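Local coordinates for envelope polyprotein (Puumala orthohantavirus, PDB 5FXU) that forms, as glycoprotein Gn, part of the antigenic surface of the hantavirus envelope and probably works together with the partner glycoprotein Gc during entry, at residues Ile7-Thr12 with Gln132-Thr137; Trp60-Lys65 with Gly298-Gly303; Gly285-Pro288 with Asp294-Gln297. All coordinates share one frame; numbering follows the deposited sequence.

Contact 1: residues Ile7-Thr12 with Gln132-Thr137; sequences IECPHT and QTCITT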
ATOM      1  N   ILE A   7      -5.187 -13.076 -11.084  1.00 47.60           N
ATOM      2  CA  ILE A   7      -6.352 -12.962 -10.217  1.00 46.16           C
ATOM      3  C   ILE A   7      -6.840 -14.392  -9.979  1.00 45.24           C
ATOM      4  O   ILE A   7      -7.101 -15.133 -10.915  1.00 42.54           O
ATOM      5  CB  ILE A   7      -7.443 -12.079 -10.860  1.00 46.23           C
ATOM      6  CG1 ILE A   7      -6.946 -10.647 -11.056  1.00 46.27           C
ATOM      7  CG2 ILE A   7      -8.740 -12.083 -10.057  1.00 46.18           C
ATOM      8  CD1 ILE A   7      -6.739  -9.863  -9.781  1.00 46.03           C
ATOM      9  N   GLU A   8      -6.924 -14.765  -8.713  1.00 46.46           N
ATOM     10  CA  GLU A   8      -7.490 -16.017  -8.313  1.00 49.23           C
ATOM     11  C   GLU A   8      -9.002 -15.816  -8.112  1.00 49.06           C
ATOM     12  O   GLU A   8      -9.433 -15.085  -7.226  1.00 47.11           O
ATOM     13  CB  GLU A   8      -6.824 -16.534  -7.052  1.00 52.68           C
ATOM     14  CG  GLU A   8      -7.314 -17.921  -6.641  1.00 59.51           C
ATOM     15  CD  GLU A   8      -6.631 -18.491  -5.403  1.00 64.77           C
ATOM     16  OE1 GLU A   8      -6.170 -17.703  -4.530  1.00 65.02           O
ATOM     17  OE2 GLU A   8      -6.594 -19.751  -5.293  1.00 69.89           O
ATOM     18  N   CYS A   9      -9.792 -16.496  -8.940  1.00 50.46           N
ATOM     19  CA  CYS A   9     -11.262 -16.408  -8.926  1.00 51.86           C
ATOM     20  C   CYS A   9     -11.923 -17.488  -8.060  1.00 52.95           C
ATOM     21  O   CYS A   9     -11.681 -18.670  -8.277  1.00 51.57           O
ATOM     22  CB  CYS A   9     -11.767 -16.541 -10.368  1.00 51.38           C
ATOM     23  SG  CYS A   9     -11.329 -15.094 -11.348  1.00 49.53           S
ATOM     24  N   PRO A  10     -12.790 -17.096  -7.107  1.00 57.86           N
ATOM     25  CA  PRO A  10     -13.558 -18.123  -6.372  1.00 62.59           C
ATOM     26  C   PRO A  10     -14.612 -18.832  -7.217  1.00 66.88           C
ATOM     27  O   PRO A  10     -14.960 -18.313  -8.273  1.00 67.55           O
ATOM     28  CB  PRO A  10     -14.246 -17.317  -5.263  1.00 61.92           C
ATOM     29  CG  PRO A  10     -13.555 -15.994  -5.235  1.00 59.52           C
ATOM     30  CD  PRO A  10     -13.169 -15.747  -6.657  1.00 58.50           C
ATOM     31  N   HIS A  11     -15.137 -19.976  -6.746  1.00 77.19           N
ATOM     32  CA  HIS A  11     -16.238 -20.701  -7.456  1.00 82.19           C
ATOM     33  C   HIS A  11     -17.560 -19.960  -7.456  1.00 82.15           C
ATOM     34  O   HIS A  11     -18.261 -20.002  -8.455  1.00 85.76           O
ATOM     35  CB  HIS A  11     -16.471 -22.100  -6.910  1.00 86.96           C
ATOM     36  CG  HIS A  11     -15.362 -23.042  -7.220  1.00 96.37           C
ATOM     37  ND1 HIS A  11     -15.186 -23.620  -8.460  1.00100.36           N
ATOM     38  CD2 HIS A  11     -14.341 -23.479  -6.453  1.00103.77           C
ATOM     39  CE1 HIS A  11     -14.107 -24.384  -8.438  1.00102.86           C
ATOM     40  NE2 HIS A  11     -13.577 -24.317  -7.232  1.00104.79           N
ATOM     41  N   THR A  12     -17.895 -19.296  -6.349  1.00 86.68           N
ATOM     42  CA  THR A  12     -19.131 -18.492  -6.230  1.00 93.66           C
ATOM     43  C   THR A  12     -18.852 -17.045  -5.812  1.00 97.63           C
ATOM     44  O   THR A  12     -17.778 -16.717  -5.294  1.00 95.10           O
ATOM     45  CB  THR A  12     -20.131 -19.092  -5.202  1.00 95.99           C
ATOM     46  OG1 THR A  12     -19.633 -18.927  -3.861  1.00 95.16           O
ATOM     47  CG2 THR A  12     -20.407 -20.583  -5.488  1.00 96.91           C
ATOM     48  N   GLN A 132     -17.496 -10.219  -9.724  1.00 38.17           N
ATOM     49  CA  GLN A 132     -18.211 -10.411 -11.011  1.00 39.68           C
ATOM     50  C   GLN A 132     -17.291 -10.343 -12.230  1.00 39.58           C
ATOM     51  O   GLN A 132     -17.600 -10.926 -13.273  1.00 40.36           O
ATOM     52  CB  GLN A 132     -19.329  -9.370 -11.209  1.00 40.62           C
ATOM     53  CG  GLN A 132     -20.588  -9.581 -10.369  1.00 42.08           C
ATOM     54  CD  GLN A 132     -20.440  -9.178  -8.881  1.00 42.73           C
ATOM     55  OE1 GLN A 132     -19.392  -8.627  -8.429  1.00 41.52           O
ATOM     56  NE2 GLN A 132     -21.464  -9.502  -8.104  1.00 43.04           N
ATOM     57  N   THR A 133     -16.175  -9.631 -12.108  1.00 38.52           N
ATOM     58  CA  THR A 133     -15.169  -9.566 -13.165  1.00 39.86           C
ATOM     59  C   THR A 133     -14.688 -10.953 -13.603  1.00 40.27           C
ATOM     60  O   THR A 133     -14.425 -11.164 -14.782  1.00 41.17           O
ATOM     61  CB  THR A 133     -13.944  -8.738 -12.732  1.00 39.95           C
ATOM     62  OG1 THR A 133     -14.389  -7.546 -12.112  1.00 40.47           O
ATOM     63  CG2 THR A 133     -13.111  -8.335 -13.935  1.00 41.22           C
ATOM     64  N   CYS A 134     -14.595 -11.874 -12.652  1.00 40.12           N
ATOM     65  CA  CYS A 134     -14.309 -13.282 -12.907  1.00 42.86           C
ATOM     66  C   CYS A 134     -15.301 -14.015 -13.838  1.00 44.26           C
ATOM     67  O   CYS A 134     -14.936 -15.000 -14.479  1.00 44.40           O
ATOM     68  CB  CYS A 134     -14.222 -14.031 -11.568  1.00 44.35           C
ATOM     69  SG  CYS A 134     -12.707 -13.653 -10.613  1.00 45.84           S
ATOM     70  N   ILE A 135     -16.547 -13.545 -13.907  1.00 44.81           N
ATOM     71  CA  ILE A 135     -17.530 -14.073 -14.857  1.00 44.56           C
ATOM     72  C   ILE A 135     -17.296 -13.449 -16.232  1.00 43.91           C
ATOM     73  O   ILE A 135     -17.384 -14.146 -17.246  1.00 44.14           O
ATOM     74  CB  ILE A 135     -18.985 -13.829 -14.369  1.00 45.27           C
ATOM     75  CG1 ILE A 135     -19.226 -14.592 -13.075  1.00 45.22           C
ATOM     76  CG2 ILE A 135     -20.005 -14.276 -15.418  1.00 46.36           C
ATOM     77  CD1 ILE A 135     -20.373 -14.043 -12.264  1.00 46.27           C
ATOM     78  N   THR A 136     -17.004 -12.150 -16.270  1.00 42.32           N
ATOM     79  CA  THR A 136     -16.922 -11.437 -17.526  1.00 42.53           C
ATOM     80  C   THR A 136     -15.611 -11.577 -18.268  1.00 41.99           C
ATOM     81  O   THR A 136     -15.553 -11.222 -19.455  1.00 42.83           O
ATOM     82  CB  THR A 136     -17.151  -9.925 -17.349  1.00 42.86           C
ATOM     83  OG1 THR A 136     -16.148  -9.357 -16.499  1.00 40.37           O
ATOM     84  CG2 THR A 136     -18.534  -9.662 -16.799  1.00 43.47           C
ATOM     85  N   THR A 137     -14.564 -12.034 -17.597  1.00 41.35           N
ATOM     86  CA  THR A 137     -13.185 -11.800 -18.079  1.00 42.76           C
ATOM     87  C   THR A 137     -12.257 -12.987 -17.791  1.00 42.46           C
ATOM     88  O   THR A 137     -12.174 -13.435 -16.637  1.00 42.38           O
ATOM     89  CB  THR A 137     -12.611 -10.511 -17.433  1.00 41.79           C
ATOM     90  OG1 THR A 137     -13.547  -9.434 -17.593  1.00 41.67           O
ATOM     91  CG2 THR A 137     -11.296 -10.096 -18.094  1.00 42.67           C
TER
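Cys9 and Cys134 are joined by a disulfide, with SG of Cys9 2.1 Å from SG of Cys134 and a torsion of -82° about the sulfur-sulfur bond. Both cysteines swing SG beside their own backbone N, opposite the carbonyl carbon (chi1 -69° and -73°), and both side chains leave the backbone toward the partner. This brings CB of Cys9 to 3.7 Å from CB of Cys134, while the two CA atoms stand 5.9 Å apart. The nearest apolar company within the contact is Ile7, two residues back on the same side of the strand, whose CG2 branch comes to 4.3 Å from SG of Cys134. No hydrogen bond passes between the segments, so the crosslink carries almost the whole junction.

Structurally, it ties the end of an edge strand, 3-9, to a single-turn helix, 133-136, that links strands 120-130 and 139-144. The strand side is fixed by its parallel neighbour 147-155: Ile7 makes backbone bonds with Asn152 and Glu154, and Cys9 with Glu154 and, just beyond that strand, Thr156. Glu8 points the other way, its OE1 meeting Ser236 OG and its OE2 accepting from Thr156 OG1 and Leu163 N.

On the helix side, Gln132 O takes Ile135 N at 2.9 Å and Thr136 N at 3.3 Å, closing the turn that presents Cys134. Lys155 NZ bonds to Cys134 O, and Asn44 meets the far end of the turn through both arms of its amide, OD1 with Thr137 OG1 and ND2 with Thr136 O. Val20 packs on both Ile7 and Cys134, while the Tyr153 side chain touches Ile7, Cys9, Thr133 and Thr137.

Contact 2: residues Trp60-Lys65 with Gly298-Gly303; sequences WTWEMK and GVAFSG. With NAG (2-acetamido-2-deoxy-beta-D-glucopyranose), chain C.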
ATOM      1  N   TRP A  60      11.850  14.151  -2.637  1.00 35.04           N
ATOM      2  CA  TRP A  60      12.979  14.280  -1.763  1.00 34.18           C
ATOM      3  C   TRP A  60      14.059  13.325  -2.261  1.00 35.06           C
ATOM      4  O   TRP A  60      13.839  12.127  -2.334  1.00 33.32           O
ATOM      5  CB  TRP A  60      12.551  13.912  -0.335  1.00 33.44           C
ATOM      6  CG  TRP A  60      13.644  13.993   0.684  1.00 32.61           C
ATOM      7  CD1 TRP A  60      14.684  14.892   0.706  1.00 32.36           C
ATOM      8  CD2 TRP A  60      13.812  13.161   1.839  1.00 31.54           C
ATOM      9  NE1 TRP A  60      15.507  14.645   1.770  1.00 32.31           N
ATOM     10  CE2 TRP A  60      14.997  13.595   2.495  1.00 32.44           C
ATOM     11  CE3 TRP A  60      13.101  12.097   2.379  1.00 30.20           C
ATOM     12  CZ2 TRP A  60      15.463  12.997   3.688  1.00 31.32           C
ATOM     13  CZ3 TRP A  60      13.561  11.505   3.541  1.00 29.90           C
ATOM     14  CH2 TRP A  60      14.734  11.958   4.187  1.00 31.15           C
ATOM     15  N   THR A  61      15.234  13.869  -2.595  1.00 36.75           N
ATOM     16  CA  THR A  61      16.311  13.127  -3.283  1.00 37.54           C
ATOM     17  C   THR A  61      17.667  13.389  -2.599  1.00 37.21           C
ATOM     18  O   THR A  61      17.828  14.383  -1.926  1.00 38.09           O
ATOM     19  CB  THR A  61      16.410  13.566  -4.765  1.00 38.59           C
ATOM     20  OG1 THR A  61      16.524  14.993  -4.848  1.00 39.82           O
ATOM     21  CG2 THR A  61      15.197  13.172  -5.504  1.00 38.99           C
ATOM     22  N   TRP A  62      18.634  12.503  -2.783  1.00 36.47           N
ATOM     23  CA  TRP A  62      19.968  12.713  -2.228  1.00 35.52           C
ATOM     24  C   TRP A  62      21.048  12.605  -3.305  1.00 37.33           C
ATOM     25  O   TRP A  62      20.849  11.887  -4.282  1.00 35.85           O
ATOM     26  CB  TRP A  62      20.227  11.730  -1.083  1.00 33.87           C
ATOM     27  CG  TRP A  62      20.570  10.308  -1.467  1.00 32.23           C
ATOM     28  CD1 TRP A  62      19.706   9.271  -1.617  1.00 31.18           C
ATOM     29  CD2 TRP A  62      21.877   9.770  -1.678  1.00 31.83           C
ATOM     30  NE1 TRP A  62      20.382   8.136  -1.950  1.00 31.00           N
ATOM     31  CE2 TRP A  62      21.721   8.403  -1.973  1.00 31.44           C
ATOM     32  CE3 TRP A  62      23.162  10.315  -1.666  1.00 31.88           C
ATOM     33  CZ2 TRP A  62      22.811   7.560  -2.263  1.00 32.16           C
ATOM     34  CZ3 TRP A  62      24.256   9.477  -1.928  1.00 32.54           C
ATOM     35  CH2 TRP A  62      24.070   8.113  -2.219  1.00 32.55           C
ATOM     36  N   GLU A  63      22.170  13.322  -3.096  1.00 39.47           N
ATOM     37  CA  GLU A  63      23.366  13.260  -3.939  1.00 42.49           C
ATOM     38  C   GLU A  63      24.598  13.153  -3.055  1.00 41.71           C
ATOM     39  O   GLU A  63      24.635  13.735  -1.990  1.00 39.75           O
ATOM     40  CB  GLU A  63      23.508  14.520  -4.805  1.00 47.09           C
ATOM     41  CG  GLU A  63      22.300  14.800  -5.682  1.00 51.62           C
ATOM     42  CD  GLU A  63      22.502  15.893  -6.745  1.00 57.93           C
ATOM     43  OE1 GLU A  63      23.319  16.833  -6.557  1.00 61.77           O
ATOM     44  OE2 GLU A  63      21.807  15.807  -7.790  1.00 60.51           O
ATOM     45  N   MET A  64      25.609  12.424  -3.500  1.00 41.34           N
ATOM     46  CA  MET A  64      26.891  12.477  -2.839  1.00 43.26           C
ATOM     47  C   MET A  64      27.525  13.889  -2.932  1.00 46.02           C
ATOM     48  O   MET A  64      27.440  14.566  -3.960  1.00 45.44           O
ATOM     49  CB  MET A  64      27.859  11.438  -3.404  1.00 43.65           C
ATOM     50  CG  MET A  64      29.205  11.504  -2.699  1.00 45.08           C
ATOM     51  SD  MET A  64      30.338  10.187  -3.117  1.00 47.25           S
ATOM     52  CE  MET A  64      31.762  10.817  -2.256  1.00 49.51           C
ATOM     53  N   LYS A  65      28.163  14.295  -1.843  1.00 49.56           N
ATOM     54  CA  LYS A  65      28.866  15.562  -1.732  1.00 56.34           C
ATOM     55  C   LYS A  65      30.174  15.367  -0.968  1.00 59.52           C
ATOM     56  O   LYS A  65      30.321  14.412  -0.230  1.00 58.68           O
ATOM     57  CB  LYS A  65      27.986  16.569  -0.997  1.00 59.23           C
ATOM     58  CG  LYS A  65      28.467  18.003  -1.088  1.00 64.35           C
ATOM     59  CD  LYS A  65      27.313  19.000  -1.157  1.00 69.04           C
ATOM     60  CE  LYS A  65      27.793  20.423  -1.467  1.00 73.68           C
ATOM     61  NZ  LYS A  65      28.465  21.068  -0.296  1.00 76.76           N
ATOM     62  N   GLY A 298      15.546   9.758   7.132  1.00 31.62           N
ATOM     63  CA  GLY A 298      15.567   8.444   6.556  1.00 31.20           C
ATOM     64  C   GLY A 298      16.974   7.968   6.356  1.00 31.43           C
ATOM     65  O   GLY A 298      17.908   8.586   6.846  1.00 32.55           O
ATOM     66  N   VAL A 299      17.115   6.883   5.606  1.00 31.64           N
ATOM     67  CA  VAL A 299      18.400   6.280   5.303  1.00 32.53           C
ATOM     68  C   VAL A 299      18.588   6.216   3.804  1.00 32.35           C
ATOM     69  O   VAL A 299      17.807   5.595   3.080  1.00 31.73           O
ATOM     70  CB  VAL A 299      18.471   4.884   5.903  1.00 33.79           C
ATOM     71  CG1 VAL A 299      19.758   4.173   5.507  1.00 35.26           C
ATOM     72  CG2 VAL A 299      18.385   4.990   7.420  1.00 33.63           C
ATOM     73  N   ALA A 300      19.635   6.879   3.347  1.00 33.29           N
ATOM     74  CA  ALA A 300      20.028   6.853   1.959  1.00 33.46           C
ATOM     75  C   ALA A 300      20.599   5.492   1.625  1.00 33.66           C
ATOM     76  O   ALA A 300      21.356   4.919   2.418  1.00 33.21           O
ATOM     77  CB  ALA A 300      21.074   7.925   1.685  1.00 34.88           C
ATOM     78  N   PHE A 301      20.269   5.002   0.432  1.00 33.05           N
ATOM     79  CA  PHE A 301      20.841   3.783  -0.056  1.00 33.54           C
ATOM     80  C   PHE A 301      21.124   3.866  -1.559  1.00 35.00           C
ATOM     81  O   PHE A 301      20.640   4.762  -2.262  1.00 33.79           O
ATOM     82  CB  PHE A 301      19.911   2.614   0.236  1.00 32.48           C
ATOM     83  CG  PHE A 301      18.686   2.590  -0.617  1.00 31.82           C
ATOM     84  CD1 PHE A 301      17.540   3.276  -0.228  1.00 30.98           C
ATOM     85  CD2 PHE A 301      18.666   1.884  -1.822  1.00 31.57           C
ATOM     86  CE1 PHE A 301      16.389   3.238  -1.013  1.00 30.52           C
ATOM     87  CE2 PHE A 301      17.521   1.861  -2.607  1.00 31.42           C
ATOM     88  CZ  PHE A 301      16.387   2.539  -2.203  1.00 30.52           C
ATOM     89  N   SER A 302      21.901   2.893  -2.026  1.00 36.98           N
ATOM     90  CA  SER A 302      22.092   2.647  -3.448  1.00 40.21           C
ATOM     91  C   SER A 302      21.900   1.172  -3.733  1.00 41.84           C
ATOM     92  O   SER A 302      21.891   0.339  -2.825  1.00 44.14           O
ATOM     93  CB  SER A 302      23.481   3.101  -3.911  1.00 41.13           C
ATOM     94  OG  SER A 302      24.483   2.364  -3.252  1.00 41.60           O
ATOM     95  N   GLY A 303      21.745   0.869  -5.006  1.00 43.42           N
ATOM     96  CA  GLY A 303      21.549  -0.472  -5.456  1.00 45.21           C
ATOM     97  C   GLY A 303      20.091  -0.677  -5.747  1.00 47.13           C
ATOM     98  O   GLY A 303      19.341   0.266  -5.995  1.00 46.45           O
TER
HETATM   99  C1  NAG C   1      18.953   1.595  -9.555  1.00 40.73           C
HETATM  100  C2  NAG C   1      20.475   1.585  -9.595  1.00 47.95           C
HETATM  101  C3  NAG C   1      20.964   1.163 -10.974  1.00 52.59           C
HETATM  102  C4  NAG C   1      20.242  -0.059 -11.564  1.00 55.98           C
HETATM  103  C5  NAG C   1      18.732  -0.061 -11.260  1.00 53.20           C
HETATM  104  C6  NAG C   1      18.021  -1.390 -11.510  1.00 51.18           C
HETATM  105  C7  NAG C   1      21.851   3.192  -8.339  1.00 43.80           C
HETATM  106  C8  NAG C   1      22.245   4.632  -8.268  1.00 43.26           C
HETATM  107  N2  NAG C   1      21.001   2.915  -9.331  1.00 44.72           N
HETATM  108  O3  NAG C   1      22.368   0.922 -10.884  1.00 50.27           O
HETATM  109  O4  NAG C   1      20.474   0.078 -12.976  1.00 67.73           O
HETATM  110  O5  NAG C   1      18.515   0.285  -9.885  1.00 46.13           O
HETATM  111  O6  NAG C   1      18.285  -2.291 -10.427  1.00 54.07           O
HETATM  112  O7  NAG C   1      22.290   2.373  -7.542  1.00 43.87           O
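Trp62 carries its CG between the backbone N and the carbonyl carbon (chi1 77°), which lays a face of the indole over Ala300. Trp60, two residues earlier on the same side of strand 54-64, has CG opposite its backbone N (chi1 179°) and stretches the far rim of its ring to Gly298. The Ala300 methyl sits almost directly above the five-membered ring of Trp62, with CB 3.6 Å from its centroid, a CH-pi contact. Along the edge of the same indole, close to its plane, Phe301 O accepts a weak, bent hydrogen bond from Trp62 NE1 at 3.4 Å. Gly326 O is a second weak acceptor for that N-H. At the other tryptophan, CH2 of Trp60 approaches Gly298 N edge-on at 3.8 Å, the ring rim meeting bare backbone.

The axes of 60-64 and 298-302 cross at 58° and come within 8.6 Å, so this is face packing of one sheet on another and not strand pairing. Val283 and Ile327, from the strands flanking 296-302, also touch Trp60. Where 296-302 runs out, Gly303 N donates to O7 of an N-acetylglucosamine at 3.0 Å and Gly303 O accepts from Asn117 ND2. Asn117 probably carries this sugar, which Thr119 OG1 also bonds.

With one weak, shared N-H as the polar link between the protein segments, the two are probably held mainly by van der Waals and CH-pi contact between the indoles and the surface of 298-302.

Contact 3: residues Gly285-Pro288 with Asp294-Gln297; sequences GKAP and DTIQ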
ATOM      1  N   GLY A 285      15.632  16.141   5.516  1.00 39.68           N
ATOM      2  CA  GLY A 285      15.152  17.047   4.482  1.00 40.07           C
ATOM      3  C   GLY A 285      13.912  17.796   4.872  1.00 39.97           C
ATOM      4  O   GLY A 285      13.361  17.561   5.942  1.00 36.53           O
ATOM      5  N   LYS A 286      13.476  18.675   3.965  1.00 41.54           N
ATOM      6  CA  LYS A 286      12.327  19.542   4.186  1.00 44.06           C
ATOM      7  C   LYS A 286      11.124  19.113   3.369  1.00 43.11           C
ATOM      8  O   LYS A 286      11.168  19.106   2.134  1.00 43.52           O
ATOM      9  CB  LYS A 286      12.689  20.965   3.819  1.00 47.82           C
ATOM     10  CG  LYS A 286      13.953  21.467   4.504  1.00 51.25           C
ATOM     11  CD  LYS A 286      14.407  22.780   3.886  1.00 54.26           C
ATOM     12  CE  LYS A 286      15.489  23.407   4.735  1.00 56.50           C
ATOM     13  NZ  LYS A 286      16.115  24.544   4.014  1.00 59.21           N
ATOM     14  N   ALA A 287      10.054  18.749   4.066  1.00 41.07           N
ATOM     15  CA  ALA A 287       8.806  18.351   3.428  1.00 39.98           C
ATOM     16  C   ALA A 287       7.649  19.066   4.114  1.00 39.09           C
ATOM     17  O   ALA A 287       7.450  18.861   5.305  1.00 37.98           O
ATOM     18  CB  ALA A 287       8.637  16.856   3.510  1.00 39.39           C
ATOM     19  N   PRO A 288       6.927  19.940   3.408  1.00 39.40           N
ATOM     20  CA  PRO A 288       7.224  20.326   2.017  1.00 40.63           C
ATOM     21  C   PRO A 288       8.518  21.148   1.930  1.00 42.04           C
ATOM     22  O   PRO A 288       9.063  21.537   2.958  1.00 42.09           O
ATOM     23  CB  PRO A 288       5.988  21.136   1.586  1.00 41.25           C
ATOM     24  CG  PRO A 288       5.360  21.586   2.854  1.00 41.51           C
ATOM     25  CD  PRO A 288       5.658  20.522   3.881  1.00 40.34           C
ATOM     26  N   ASP A 294      14.130  21.000   8.817  1.00 48.61           N
ATOM     27  CA  ASP A 294      13.884  19.619   8.436  1.00 46.32           C
ATOM     28  C   ASP A 294      12.696  19.003   9.144  1.00 44.32           C
ATOM     29  O   ASP A 294      12.535  19.179  10.335  1.00 45.69           O
ATOM     30  CB  ASP A 294      15.109  18.767   8.722  1.00 45.26           C
ATOM     31  CG  ASP A 294      16.255  19.059   7.778  1.00 45.90           C
ATOM     32  OD1 ASP A 294      16.047  19.667   6.694  1.00 45.48           O
ATOM     33  OD2 ASP A 294      17.378  18.651   8.132  1.00 46.63           O
ATOM     34  N   THR A 295      11.867  18.300   8.377  1.00 42.72           N
ATOM     35  CA  THR A 295      10.642  17.668   8.869  1.00 40.76           C
ATOM     36  C   THR A 295      10.597  16.176   8.604  1.00 38.28           C
ATOM     37  O   THR A 295       9.640  15.516   8.976  1.00 37.23           O
ATOM     38  CB  THR A 295       9.415  18.328   8.222  1.00 40.76           C
ATOM     39  OG1 THR A 295       9.528  18.249   6.798  1.00 40.45           O
ATOM     40  CG2 THR A 295       9.320  19.793   8.644  1.00 41.74           C
ATOM     41  N   ILE A 296      11.638  15.640   7.985  1.00 37.69           N
ATOM     42  CA  ILE A 296      11.682  14.227   7.614  1.00 36.90           C
ATOM     43  C   ILE A 296      13.112  13.700   7.693  1.00 36.36           C
ATOM     44  O   ILE A 296      14.054  14.444   7.466  1.00 36.13           O
ATOM     45  CB  ILE A 296      11.080  14.014   6.196  1.00 36.90           C
ATOM     46  CG1 ILE A 296      10.743  12.535   5.973  1.00 35.54           C
ATOM     47  CG2 ILE A 296      11.987  14.591   5.103  1.00 36.94           C
ATOM     48  CD1 ILE A 296      10.131  12.252   4.632  1.00 35.50           C
ATOM     49  N   GLN A 297      13.253  12.428   8.042  1.00 35.72           N
ATOM     50  CA  GLN A 297      14.544  11.750   7.997  1.00 35.46           C
ATOM     51  C   GLN A 297      14.406  10.363   7.397  1.00 33.20           C
ATOM     52  O   GLN A 297      13.303   9.846   7.198  1.00 31.56           O
ATOM     53  CB  GLN A 297      15.165  11.652   9.399  1.00 36.59           C
ATOM     54  CG  GLN A 297      14.433  10.689  10.305  1.00 37.97           C
ATOM     55  CD  GLN A 297      14.894  10.743  11.759  1.00 39.95           C
ATOM     56  OE1 GLN A 297      15.392  11.751  12.223  1.00 42.67           O
ATOM     57  NE2 GLN A 297      14.675   9.657  12.490  1.00 40.77           N
TER
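Gly285 and Ile296 form an antiparallel hydrogen-bonded pair at the closed end of a beta hairpin, where strand 278-285 gives way to the loop that returns as strand 296-302. The pairing is disturbed by a classic beta bulge: Thr295 and Ile296 both face Gly285. Its carbonyl oxygen serves both, accepting from Thr295 N in the carbonyl plane at 3.0 Å and from Ile296 N, tilted out of that plane, at 3.3 Å. In return Gly285 N donates to Ile296 O at 3.0 Å. The CG2 branch of Ile296 lies only 3.4 Å from Gly285 O, over a residue that has no side chain.

The bulge residue Thr295 also uses its hydroxyl: with chi1 at 56°, OG1 turns toward the opposite chain and donates to Ala287 O at 2.6 Å, gripping the peptide that enters Pro288 in the cis form. At the outer edge the aliphatic CG of Lys286 lies 3.5 Å from OD1 of Asp294, but the amine stays too far off for a salt bridge; the other carboxylate oxygen of Asp294 bonds to Thr284 OG1.

Around the hairpin end, Ala287 packs on Thr58 of strand 54-64 and Ile322 of strand 321-323, Ile296 presses on Trp60 and Ile322, and Ser83 OG of strand 79-89 bonds to Lys286 O.

Contacts 2 and 3 are neighbours, their centres 14 Å apart, and share strand 296-302: contact 3 uses its start, contact 2 the remainder. Trp60 joins them physically, with CZ2 3.6 Å from Gly285 N and CZ3 3.7 Å from Ile296 CD1. Contact 3 is nested in the chain loop that contact 2 closes, so a local hairpin is fixed against a strand more than 200 residues earlier. Contact 1 lies across the chain's centre, about 43 Å from contact 2 centre to centre, and closes before contact 3 begins; its segments alternate with those of contact 2. Of the three, contact 1 is a covalent crosslink, whereas contacts 2 and 3 rest on hydrogen bonds and packing at the far side of the head.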